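Local atomic coordinates of fusion DH (Streptomyces sp. MJ635-86F5, PDB entry 6K97), a protein that probably catalyses dehydration of carrier-bound beta-hydroxyacyl intermediates in cremimycin polyketide biosynthesis, as an engineered fusion built from a split dehydratase domain. Residues G28-E33 with T39-P44; Y48-R53 with A82-D87; R209-G214 with A261-L266. All blocks are in the same frame, centred on the assembly; numbering follows the deposited sequence.

Contact 1. Residues G28-E33 with T39-P44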
ATOM      1  N   GLY A  28      -5.972  -6.875  -4.492  1.00 45.00           N
ATOM      2  CA  GLY A  28      -5.160  -7.488  -3.460  1.00 43.99           C
ATOM      3  C   GLY A  28      -5.081  -6.682  -2.188  1.00 43.34           C
ATOM      4  O   GLY A  28      -4.215  -6.959  -1.397  1.00 46.60           O
ATOM      5  N   LEU A  29      -5.939  -5.675  -1.994  1.00 43.51           N
ATOM      6  CA  LEU A  29      -5.920  -4.810  -0.775  1.00 43.22           C
ATOM      7  C   LEU A  29      -7.145  -4.910   0.114  1.00 40.34           C
ATOM      8  O   LEU A  29      -8.199  -5.296  -0.315  1.00 41.12           O
ATOM      9  CB  LEU A  29      -5.797  -3.341  -1.173  1.00 43.47           C
ATOM     10  CG  LEU A  29      -4.509  -3.046  -1.929  1.00 46.77           C
ATOM     11  CD1 LEU A  29      -4.814  -2.384  -3.279  1.00 47.76           C
ATOM     12  CD2 LEU A  29      -3.559  -2.184  -1.102  1.00 46.60           C
ATOM     13  N   GLU A  30      -6.992  -4.479   1.349  1.00 41.40           N
ATOM     14  CA  GLU A  30      -8.073  -4.434   2.326  1.00 43.19           C
ATOM     15  C   GLU A  30      -8.689  -3.048   2.274  1.00 43.10           C
ATOM     16  O   GLU A  30      -7.967  -2.048   2.252  1.00 44.55           O
ATOM     17  CB  GLU A  30      -7.532  -4.766   3.745  1.00 43.69           C
ATOM     18  CG  GLU A  30      -6.993  -6.194   3.859  1.00 49.56           C
ATOM     19  CD  GLU A  30      -5.741  -6.391   4.736  1.00 55.49           C
ATOM     20  OE1 GLU A  30      -4.763  -5.586   4.712  1.00 60.50           O
ATOM     21  OE2 GLU A  30      -5.718  -7.407   5.452  1.00 60.23           O
ATOM     22  N   ALA A  31     -10.021  -2.982   2.268  1.00 43.19           N
ATOM     23  CA  ALA A  31     -10.742  -1.719   2.228  1.00 40.98           C
ATOM     24  C   ALA A  31     -10.751  -1.075   3.602  1.00 43.59           C
ATOM     25  O   ALA A  31     -10.509  -1.759   4.610  1.00 43.08           O
ATOM     26  CB  ALA A  31     -12.161  -1.931   1.751  1.00 40.26           C
ATOM     27  N   THR A  32     -10.998   0.250   3.632  1.00 42.40           N
ATOM     28  CA  THR A  32     -11.276   0.972   4.862  1.00 42.00           C
ATOM     29  C   THR A  32     -12.563   1.770   4.657  1.00 43.68           C
ATOM     30  O   THR A  32     -12.896   2.108   3.537  1.00 46.49           O
ATOM     31  CB  THR A  32     -10.084   1.880   5.239  1.00 43.27           C
ATOM     32  OG1 THR A  32     -10.239   2.310   6.588  1.00 45.84           O
ATOM     33  CG2 THR A  32      -9.980   3.127   4.324  1.00 43.70           C
ATOM     34  N   GLU A  33     -13.289   2.095   5.716  1.00 47.21           N
ATOM     35  CA  GLU A  33     -14.483   2.965   5.584  1.00 49.16           C
ATOM     36  C   GLU A  33     -14.093   4.383   5.978  1.00 43.94           C
ATOM     37  O   GLU A  33     -13.909   4.678   7.147  1.00 47.13           O
ATOM     38  CB  GLU A  33     -15.668   2.475   6.443  1.00 51.19           C
ATOM     39  CG  GLU A  33     -16.332   1.197   5.915  1.00 60.52           C
ATOM     40  CD  GLU A  33     -15.523  -0.106   6.144  1.00 66.75           C
ATOM     41  OE1 GLU A  33     -14.980  -0.326   7.259  1.00 65.86           O
ATOM     42  OE2 GLU A  33     -15.435  -0.940   5.203  1.00 72.98           O
ATOM     43  N   THR A  39      -8.520   2.331   0.928  1.00 41.85           N
ATOM     44  CA  THR A  39      -7.784   1.139   1.394  1.00 41.91           C
ATOM     45  C   THR A  39      -6.978   1.365   2.689  1.00 41.56           C
ATOM     46  O   THR A  39      -6.618   2.482   3.024  1.00 42.88           O
ATOM     47  CB  THR A  39      -6.754   0.636   0.331  1.00 43.76           C
ATOM     48  OG1 THR A  39      -5.652   1.556   0.241  1.00 41.91           O
ATOM     49  CG2 THR A  39      -7.379   0.452  -1.050  1.00 43.30           C
ATOM     50  N   ALA A  40      -6.651   0.264   3.370  1.00 44.27           N
ATOM     51  CA  ALA A  40      -5.754   0.241   4.551  1.00 41.35           C
ATOM     52  C   ALA A  40      -5.013  -1.057   4.609  1.00 40.31           C
ATOM     53  O   ALA A  40      -5.634  -2.070   4.552  1.00 46.47           O
ATOM     54  CB  ALA A  40      -6.576   0.363   5.809  1.00 42.34           C
ATOM     55  N   THR A  41      -3.693  -1.075   4.706  1.00 39.71           N
ATOM     56  CA  THR A  41      -3.030  -2.332   4.822  1.00 41.75           C
ATOM     57  C   THR A  41      -1.925  -2.252   5.816  1.00 42.28           C
ATOM     58  O   THR A  41      -1.256  -1.234   5.909  1.00 47.28           O
ATOM     59  CB  THR A  41      -2.476  -2.840   3.475  1.00 47.13           C
ATOM     60  OG1 THR A  41      -1.093  -2.533   3.379  1.00 55.88           O
ATOM     61  CG2 THR A  41      -3.153  -2.220   2.296  1.00 47.23           C
ATOM     62  N   GLU A  42      -1.721  -3.321   6.574  1.00 45.90           N
ATOM     63  CA  GLU A  42      -0.653  -3.382   7.555  1.00 48.57           C
ATOM     64  C   GLU A  42       0.447  -4.020   6.787  1.00 48.77           C
ATOM     65  O   GLU A  42       0.180  -4.940   6.033  1.00 55.97           O
ATOM     66  CB  GLU A  42      -1.039  -4.225   8.790  1.00 50.00           C
ATOM     67  CG  GLU A  42      -0.001  -4.163   9.932  1.00 54.50           C
ATOM     68  CD  GLU A  42      -0.293  -5.122  11.108  1.00 58.93           C
ATOM     69  OE1 GLU A  42      -0.289  -6.348  10.851  1.00 67.49           O
ATOM     70  OE2 GLU A  42      -0.470  -4.685  12.272  1.00 57.51           O
ATOM     71  N   LEU A  43       1.662  -3.496   6.900  1.00 46.62           N
ATOM     72  CA  LEU A  43       2.777  -4.002   6.111  1.00 47.44           C
ATOM     73  C   LEU A  43       3.556  -4.909   7.020  1.00 47.01           C
ATOM     74  O   LEU A  43       3.474  -4.781   8.231  1.00 49.96           O
ATOM     75  CB  LEU A  43       3.640  -2.861   5.628  1.00 50.02           C
ATOM     76  CG  LEU A  43       2.881  -1.767   4.870  1.00 50.39           C
ATOM     77  CD1 LEU A  43       3.691  -0.489   4.836  1.00 48.51           C
ATOM     78  CD2 LEU A  43       2.578  -2.243   3.466  1.00 52.79           C
ATOM     79  N   PRO A  44       4.327  -5.834   6.462  1.00 43.62           N
ATOM     80  CA  PRO A  44       5.049  -6.770   7.312  1.00 44.04           C
ATOM     81  C   PRO A  44       5.891  -6.146   8.433  1.00 44.67           C
ATOM     82  O   PRO A  44       6.057  -6.749   9.491  1.00 44.10           O
ATOM     83  CB  PRO A  44       5.947  -7.509   6.326  1.00 45.39           C
ATOM     84  CG  PRO A  44       5.221  -7.400   5.022  1.00 45.96           C
ATOM     85  CD  PRO A  44       4.666  -6.001   5.047  1.00 45.13           C
TER
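Leu-29 packs on Thr-39 and Thr-41 through its CB and its CD2 methyl. CB lies 4.1 Å from Thr-39 CG2, and CD2 reaches 3.4 Å from Thr-41 CG2. CG stands anti to the carbonyl carbon, which carries the isobutyl group over the two threonines; their methyl branches give leucine an apolar surface, while Thr-39 turns its OG1 to a hydrogen bond with Thr-51 OG1. The same leucine packs on Leu-29 of the second subunit.

At Glu-30 the backbone does the binding. Its carbonyl O accepts the N-H of Ala-40 at 2.9 Å (N to O), a nearly straight bond of 169° at hydrogen. A longer CA-H...O contact from Thr-39 CA reaches the same oxygen. The side chain, bent at chi2, brings OE1 to 3.7 Å from Thr-41 CA, while OE2 is hydrogen-bonded to His-133 NE2 of the second subunit, a good use for a long acidic residue at a subunit boundary.

Ala-31 forms a single beta bridge with Thr-39, its methyl pointing away. The irregular segment thus lies on strand 39-42, one of the outermost strands within this chain, in the N-terminal half of the fusion, a hotdog fold; the touching parts, 29-32 and 39-42, run 107° apart end to end.

At Thr-32, CB meets Ala-40 CB at 3.9 Å, a closeness that alanine's small size permits. Its CG2 methyl lies 3.7 Å from Thr-39 O, while OG1, anti to the backbone N (chi1 -166°), hydrogen-bonds His-84 NE2.

Contact 2. Residues Y48-R53 with A82-D87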
ATOM      1  N   TYR A  48       1.735   0.979   8.297  1.00 37.46           N
ATOM      2  CA  TYR A  48       0.467   0.936   7.542  1.00 38.22           C
ATOM      3  C   TYR A  48       0.524   1.802   6.272  1.00 38.05           C
ATOM      4  O   TYR A  48       1.310   2.755   6.205  1.00 42.02           O
ATOM      5  CB  TYR A  48      -0.673   1.424   8.407  1.00 37.72           C
ATOM      6  CG  TYR A  48      -1.061   0.532   9.523  1.00 39.40           C
ATOM      7  CD1 TYR A  48      -0.394   0.566  10.738  1.00 40.37           C
ATOM      8  CD2 TYR A  48      -2.118  -0.376   9.378  1.00 40.94           C
ATOM      9  CE1 TYR A  48      -0.762  -0.290  11.776  1.00 42.84           C
ATOM     10  CE2 TYR A  48      -2.502  -1.224  10.420  1.00 40.99           C
ATOM     11  CZ  TYR A  48      -1.821  -1.184  11.607  1.00 42.05           C
ATOM     12  OH  TYR A  48      -2.207  -2.015  12.642  1.00 46.94           O
ATOM     13  N   LEU A  49      -0.297   1.475   5.274  1.00 35.84           N
ATOM     14  CA  LEU A  49      -0.470   2.316   4.074  1.00 34.73           C
ATOM     15  C   LEU A  49      -1.968   2.546   3.888  1.00 34.44           C
ATOM     16  O   LEU A  49      -2.736   1.588   3.925  1.00 35.79           O
ATOM     17  CB  LEU A  49       0.102   1.643   2.827  1.00 34.69           C
ATOM     18  CG  LEU A  49      -0.116   2.429   1.517  1.00 36.32           C
ATOM     19  CD1 LEU A  49       0.743   3.701   1.462  1.00 36.32           C
ATOM     20  CD2 LEU A  49       0.151   1.610   0.264  1.00 36.05           C
ATOM     21  N   PHE A  50      -2.391   3.790   3.701  1.00 33.92           N
ATOM     22  CA  PHE A  50      -3.780   4.081   3.322  1.00 35.11           C
ATOM     23  C   PHE A  50      -3.806   4.815   1.991  1.00 36.76           C
ATOM     24  O   PHE A  50      -2.946   5.665   1.751  1.00 38.18           O
ATOM     25  CB  PHE A  50      -4.409   4.980   4.337  1.00 35.39           C
ATOM     26  CG  PHE A  50      -4.307   4.466   5.724  1.00 34.23           C
ATOM     27  CD1 PHE A  50      -3.174   4.652   6.457  1.00 33.04           C
ATOM     28  CD2 PHE A  50      -5.339   3.777   6.275  1.00 36.40           C
ATOM     29  CE1 PHE A  50      -3.088   4.187   7.754  1.00 34.27           C
ATOM     30  CE2 PHE A  50      -5.245   3.273   7.572  1.00 36.92           C
ATOM     31  CZ  PHE A  50      -4.123   3.489   8.314  1.00 34.02           C
ATOM     32  N   THR A  51      -4.747   4.489   1.117  1.00 35.39           N
ATOM     33  CA  THR A  51      -4.774   5.147  -0.197  1.00 36.72           C
ATOM     34  C   THR A  51      -6.170   5.579  -0.575  1.00 38.90           C
ATOM     35  O   THR A  51      -7.164   4.995  -0.117  1.00 37.55           O
ATOM     36  CB  THR A  51      -4.242   4.245  -1.345  1.00 37.62           C
ATOM     37  OG1 THR A  51      -5.211   3.224  -1.682  1.00 39.47           O
ATOM     38  CG2 THR A  51      -2.944   3.570  -0.945  1.00 37.76           C
ATOM     39  N   GLY A  52      -6.239   6.598  -1.425  1.00 41.13           N
ATOM     40  CA  GLY A  52      -7.514   7.037  -1.978  1.00 42.83           C
ATOM     41  C   GLY A  52      -7.308   7.936  -3.162  1.00 45.24           C
ATOM     42  O   GLY A  52      -6.204   8.435  -3.409  1.00 44.60           O
ATOM     43  N   ARG A  53      -8.386   8.137  -3.899  1.00 52.14           N
ATOM     44  CA  ARG A  53      -8.395   9.026  -5.053  1.00 55.81           C
ATOM     45  C   ARG A  53      -9.017  10.328  -4.592  1.00 52.68           C
ATOM     46  O   ARG A  53     -10.062  10.321  -3.938  1.00 47.67           O
ATOM     47  CB  ARG A  53      -9.231   8.427  -6.193  1.00 61.64           C
ATOM     48  CG  ARG A  53      -9.213   9.260  -7.470  1.00 73.70           C
ATOM     49  CD  ARG A  53      -9.961   8.574  -8.609  1.00 83.05           C
ATOM     50  NE  ARG A  53      -9.838   9.347  -9.846  1.00 89.89           N
ATOM     51  CZ  ARG A  53     -10.695  10.294 -10.250  1.00 99.41           C
ATOM     52  NH1 ARG A  53     -11.781  10.596  -9.532  1.00111.14           N
ATOM     53  NH2 ARG A  53     -10.482  10.944 -11.387  1.00 90.51           N
ATOM     54  N   ALA A  82      -4.892  11.917   9.247  1.00 30.02           N
ATOM     55  CA  ALA A  82      -4.069  11.392  10.307  1.00 30.48           C
ATOM     56  C   ALA A  82      -4.909  10.746  11.439  1.00 30.82           C
ATOM     57  O   ALA A  82      -4.527   9.727  11.973  1.00 29.31           O
ATOM     58  CB  ALA A  82      -3.195  12.485  10.878  1.00 29.81           C
ATOM     59  N   LEU A  83      -6.049  11.339  11.762  1.00 30.76           N
ATOM     60  CA  LEU A  83      -6.958  10.744  12.731  1.00 32.35           C
ATOM     61  C   LEU A  83      -7.379   9.349  12.265  1.00 33.30           C
ATOM     62  O   LEU A  83      -7.344   8.416  13.070  1.00 32.42           O
ATOM     63  CB  LEU A  83      -8.182  11.628  12.990  1.00 32.01           C
ATOM     64  CG  LEU A  83      -7.813  12.925  13.755  1.00 34.11           C
ATOM     65  CD1 LEU A  83      -8.969  13.913  13.751  1.00 33.28           C
ATOM     66  CD2 LEU A  83      -7.360  12.639  15.182  1.00 32.47           C
ATOM     67  N   HIS A  84      -7.685   9.171  10.977  1.00 32.03           N
ATOM     68  CA  HIS A  84      -8.052   7.846  10.507  1.00 33.37           C
ATOM     69  C   HIS A  84      -6.878   6.868  10.669  1.00 34.37           C
ATOM     70  O   HIS A  84      -7.021   5.750  11.216  1.00 37.08           O
ATOM     71  CB  HIS A  84      -8.551   7.853   9.085  1.00 32.89           C
ATOM     72  CG  HIS A  84      -9.264   6.605   8.709  1.00 35.96           C
ATOM     73  ND1 HIS A  84     -10.507   6.275   9.216  1.00 37.18           N
ATOM     74  CD2 HIS A  84      -8.878   5.550   7.951  1.00 37.29           C
ATOM     75  CE1 HIS A  84     -10.871   5.089   8.756  1.00 36.69           C
ATOM     76  NE2 HIS A  84      -9.895   4.619   8.005  1.00 37.40           N
ATOM     77  N   ALA A  85      -5.701   7.300  10.274  1.00 32.55           N
ATOM     78  CA  ALA A  85      -4.545   6.435  10.478  1.00 33.74           C
ATOM     79  C   ALA A  85      -4.368   6.103  11.956  1.00 33.84           C
ATOM     80  O   ALA A  85      -4.082   4.973  12.326  1.00 32.38           O
ATOM     81  CB  ALA A  85      -3.319   7.109   9.924  1.00 34.35           C
ATOM     82  N   ALA A  86      -4.513   7.122  12.812  1.00 33.75           N
ATOM     83  CA  ALA A  86      -4.322   6.929  14.246  1.00 32.67           C
ATOM     84  C   ALA A  86      -5.274   5.851  14.776  1.00 33.86           C
ATOM     85  O   ALA A  86      -4.863   4.920  15.475  1.00 35.85           O
ATOM     86  CB  ALA A  86      -4.513   8.234  14.983  1.00 30.43           C
ATOM     87  N   ASP A  87      -6.523   5.983  14.398  1.00 33.33           N
ATOM     88  CA  ASP A  87      -7.521   5.080  14.774  1.00 37.12           C
ATOM     89  C   ASP A  87      -7.173   3.632  14.312  1.00 38.40           C
ATOM     90  O   ASP A  87      -7.161   2.716  15.115  1.00 36.39           O
ATOM     91  CB  ASP A  87      -8.839   5.564  14.211  1.00 41.63           C
ATOM     92  CG  ASP A  87     -10.001   4.662  14.566  1.00 47.78           C
ATOM     93  OD1 ASP A  87     -10.056   4.204  15.689  1.00 51.15           O
ATOM     94  OD2 ASP A  87     -10.857   4.396  13.698  1.00 56.18           O
TER
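Phe-50 carries this contact from strand 48-55 to helix 75-88, where it meets Ala-85 and His-84. At the root of the side chain, CB rests 3.6 Å from Thr-39 O of the neighbouring strand. CG stands anti to the carbonyl carbon, beside the backbone N (chi1 -54°), and this turn sends the ring off the strand toward the helix. Along one branch, CD2 comes 4.3 Å from His-84 CD2; the phenylalanine atom lies at the edge of the imidazole, near its plane. On the other branch, CE1 meets the methyl of Ala-85 at 3.6 Å (CE1 to CB). The tip, CZ, presses on the helix backbone, 3.7 Å from Ala-85 CA. Both partners meet the phenyl ring obliquely.

Alanine suits this turn because its single methyl lets a broad ring come right up to the helix. A serine in place of Phe-50 would probably open a gap beside Ala-85 and leave the edge of His-84 without its apolar neighbour. That imidazole is held independently: NE2 hydrogen-bonds Thr-32 OG1, and ND1 hydrogen-bonds His-249 NE2 in the C-terminal half of the fusion. Val-115 of strand 110-117 and Leu-37 pack on Phe-50 as well. A side chain of the antiparallel sheet thus packs on the helix it faces, as in the hotdog fold, here in the N-terminal copy of this double-hotdog dehydratase.

Contact 3. Residues R209-G214 with A261-L266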
ATOM      1  N   ARG A 209      -9.717  39.627   2.741  1.00 44.14           N
ATOM      2  CA  ARG A 209      -8.293  39.313   2.846  1.00 43.93           C
ATOM      3  C   ARG A 209      -7.863  38.112   2.017  1.00 42.51           C
ATOM      4  O   ARG A 209      -6.691  37.777   2.036  1.00 41.38           O
ATOM      5  CB  ARG A 209      -7.950  38.968   4.308  1.00 48.21           C
ATOM      6  CG  ARG A 209      -8.401  39.970   5.378  1.00 54.14           C
ATOM      7  CD  ARG A 209      -7.439  41.126   5.511  1.00 60.63           C
ATOM      8  NE  ARG A 209      -6.193  40.733   6.162  1.00 68.17           N
ATOM      9  CZ  ARG A 209      -5.797  41.089   7.388  1.00 66.64           C
ATOM     10  NH1 ARG A 209      -4.603  40.679   7.813  1.00 64.52           N
ATOM     11  NH2 ARG A 209      -6.552  41.841   8.183  1.00 63.46           N
ATOM     12  N   GLY A 210      -8.807  37.409   1.381  1.00 39.99           N
ATOM     13  CA  GLY A 210      -8.498  36.216   0.617  1.00 40.85           C
ATOM     14  C   GLY A 210      -8.982  34.861   1.160  1.00 43.24           C
ATOM     15  O   GLY A 210      -8.737  33.816   0.548  1.00 41.91           O
ATOM     16  N   PHE A 211      -9.625  34.866   2.317  1.00 42.70           N
ATOM     17  CA  PHE A 211     -10.229  33.659   2.834  1.00 44.10           C
ATOM     18  C   PHE A 211     -11.625  33.514   2.218  1.00 44.95           C
ATOM     19  O   PHE A 211     -12.615  33.967   2.779  1.00 43.79           O
ATOM     20  CB  PHE A 211     -10.323  33.710   4.365  1.00 43.10           C
ATOM     21  CG  PHE A 211      -8.993  33.828   5.056  1.00 42.94           C
ATOM     22  CD1 PHE A 211      -8.260  32.698   5.383  1.00 46.87           C
ATOM     23  CD2 PHE A 211      -8.474  35.057   5.387  1.00 44.31           C
ATOM     24  CE1 PHE A 211      -7.020  32.801   6.012  1.00 47.63           C
ATOM     25  CE2 PHE A 211      -7.239  35.165   6.002  1.00 45.78           C
ATOM     26  CZ  PHE A 211      -6.503  34.035   6.318  1.00 46.01           C
ATOM     27  N   GLN A 212     -11.694  32.897   1.054  1.00 42.68           N
ATOM     28  CA  GLN A 212     -12.931  32.864   0.314  1.00 44.24           C
ATOM     29  C   GLN A 212     -13.721  31.603   0.620  1.00 43.75           C
ATOM     30  O   GLN A 212     -13.833  30.706  -0.204  1.00 45.93           O
ATOM     31  CB  GLN A 212     -12.627  32.970  -1.166  1.00 45.73           C
ATOM     32  CG  GLN A 212     -11.981  34.313  -1.491  1.00 47.35           C
ATOM     33  CD  GLN A 212     -10.933  34.302  -2.595  1.00 49.45           C
ATOM     34  OE1 GLN A 212     -10.388  33.271  -2.988  1.00 51.48           O
ATOM     35  NE2 GLN A 212     -10.604  35.487  -3.048  1.00 52.81           N
ATOM     36  N   TYR A 213     -14.286  31.551   1.812  1.00 40.55           N
ATOM     37  CA  TYR A 213     -14.980  30.372   2.279  1.00 40.05           C
ATOM     38  C   TYR A 213     -16.385  30.299   1.663  1.00 41.75           C
ATOM     39  O   TYR A 213     -17.206  31.168   1.910  1.00 37.79           O
ATOM     40  CB  TYR A 213     -15.087  30.402   3.798  1.00 38.07           C
ATOM     41  CG  TYR A 213     -13.729  30.341   4.522  1.00 39.24           C
ATOM     42  CD1 TYR A 213     -12.840  29.277   4.309  1.00 39.23           C
ATOM     43  CD2 TYR A 213     -13.390  31.293   5.495  1.00 38.04           C
ATOM     44  CE1 TYR A 213     -11.635  29.203   4.996  1.00 40.00           C
ATOM     45  CE2 TYR A 213     -12.230  31.200   6.199  1.00 39.64           C
ATOM     46  CZ  TYR A 213     -11.336  30.158   5.925  1.00 40.52           C
ATOM     47  OH  TYR A 213     -10.158  30.097   6.592  1.00 37.82           O
ATOM     48  N   GLY A 214     -16.655  29.238   0.888  1.00 41.52           N
ATOM     49  CA  GLY A 214     -18.007  28.957   0.457  1.00 41.94           C
ATOM     50  C   GLY A 214     -18.841  28.363   1.591  1.00 44.47           C
ATOM     51  O   GLY A 214     -18.400  28.257   2.738  1.00 40.12           O
ATOM     52  N   ALA A 261     -12.866  31.679  14.103  1.00 39.58           N
ATOM     53  CA  ALA A 261     -12.923  32.609  15.211  1.00 41.53           C
ATOM     54  C   ALA A 261     -11.542  33.085  15.613  1.00 40.34           C
ATOM     55  O   ALA A 261     -11.341  34.269  15.866  1.00 48.32           O
ATOM     56  CB  ALA A 261     -13.620  31.985  16.400  1.00 43.50           C
ATOM     57  N   ALA A 262     -10.593  32.190  15.677  1.00 37.68           N
ATOM     58  CA  ALA A 262      -9.258  32.580  16.146  1.00 39.22           C
ATOM     59  C   ALA A 262      -8.612  33.569  15.176  1.00 40.05           C
ATOM     60  O   ALA A 262      -7.822  34.395  15.591  1.00 40.19           O
ATOM     61  CB  ALA A 262      -8.364  31.375  16.361  1.00 35.21           C
ATOM     62  N   LEU A 263      -8.980  33.483  13.898  1.00 42.07           N
ATOM     63  CA  LEU A 263      -8.441  34.391  12.884  1.00 41.98           C
ATOM     64  C   LEU A 263      -8.798  35.835  13.152  1.00 40.26           C
ATOM     65  O   LEU A 263      -8.116  36.686  12.666  1.00 40.80           O
ATOM     66  CB  LEU A 263      -8.923  34.043  11.481  1.00 40.07           C
ATOM     67  CG  LEU A 263      -8.479  32.705  10.920  1.00 42.06           C
ATOM     68  CD1 LEU A 263      -9.217  32.466   9.612  1.00 42.92           C
ATOM     69  CD2 LEU A 263      -6.968  32.664  10.736  1.00 42.37           C
ATOM     70  N   GLY A 264      -9.838  36.114  13.930  1.00 41.03           N
ATOM     71  CA  GLY A 264     -10.217  37.509  14.209  1.00 41.07           C
ATOM     72  C   GLY A 264      -9.060  38.247  14.866  1.00 44.04           C
ATOM     73  O   GLY A 264      -8.462  39.140  14.265  1.00 43.59           O
ATOM     74  N   PRO A 265      -8.733  37.884  16.107  1.00 45.02           N
ATOM     75  CA  PRO A 265      -7.670  38.609  16.796  1.00 48.44           C
ATOM     76  C   PRO A 265      -6.315  38.384  16.148  1.00 52.26           C
ATOM     77  O   PRO A 265      -5.524  39.323  16.053  1.00 55.07           O
ATOM     78  CB  PRO A 265      -7.682  38.054  18.233  1.00 49.57           C
ATOM     79  CG  PRO A 265      -8.566  36.840  18.193  1.00 52.00           C
ATOM     80  CD  PRO A 265      -9.503  37.013  17.009  1.00 49.08           C
ATOM     81  N   LEU A 266      -6.066  37.177  15.650  1.00 53.67           N
ATOM     82  CA  LEU A 266      -4.770  36.844  15.046  1.00 57.61           C
ATOM     83  C   LEU A 266      -4.433  37.614  13.757  1.00 56.33           C
ATOM     84  O   LEU A 266      -3.267  37.682  13.426  1.00 58.67           O
ATOM     85  CB  LEU A 266      -4.641  35.328  14.785  1.00 58.76           C
ATOM     86  CG  LEU A 266      -4.462  34.409  16.023  1.00 65.54           C
ATOM     87  CD1 LEU A 266      -4.129  32.988  15.592  1.00 67.38           C
ATOM     88  CD2 LEU A 266      -3.452  34.891  17.075  1.00 65.14           C
TER
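One methyl of Leu-263, CD1, reaches both the ring of Phe-211 and the hydroxyl of Tyr-213. It sits over one face of Phe-211, 4.2 Å above the ring plane and offset toward the rim, with CE1 as the closest ring atom. The same methyl lies 4.0 Å from Tyr-213 OH. An extended chi2 (172°) places CD1 at the far end of the leucine, where it can meet both.

Around this trio, Leu-206 of helix 199-208 packs on both Phe-211 and Leu-263. Leu-273 and Leu-275 also touch Phe-211, while the ring of His-260 meets that of Tyr-213. The backbone sets the aromatic pair in place: Gly-210, with the positive phi that favours glycine, ends the preceding helix in a Schellman motif, and Phe-211 and Gln-212 each centre an inverse gamma turn. The weakly bonded strand at about 211-213 pairs, through Gln-212 and Thr-66, with strand 65-67 in the N-terminal half of the fusion.

Both segments belong to the predicted C-terminal hotdog region. With only 96 Å² buried between them and a methyl as the shared partner, cohesion here is dispersive and hydrophobic, without the directional demands of a hydrogen bond.

From the N terminus, contact 1 closes a short loop of five residues, tying the N-terminal segment 28-33 to strand 39-42. Contact 2 then closes a 28-residue excursion, joining strand 48-55 to helix 75-88, likewise in the N-terminal half of the fusion. Contact 3 closes a 46-residue one from strand 211-213 to helix 252-266 in the C-terminal half. The three follow in series, so none nests or crosses. Contacts 1 and 2, about 9 Å apart between centres, lie on the neighbouring strands 39-42 and 48-55 and are joined by probable hydrogen bonds, Thr-39 to Thr-51 and Thr-32 to His-84; both touch the second subunit. Contact 3 lies about 29 Å from contact 2, centre to centre.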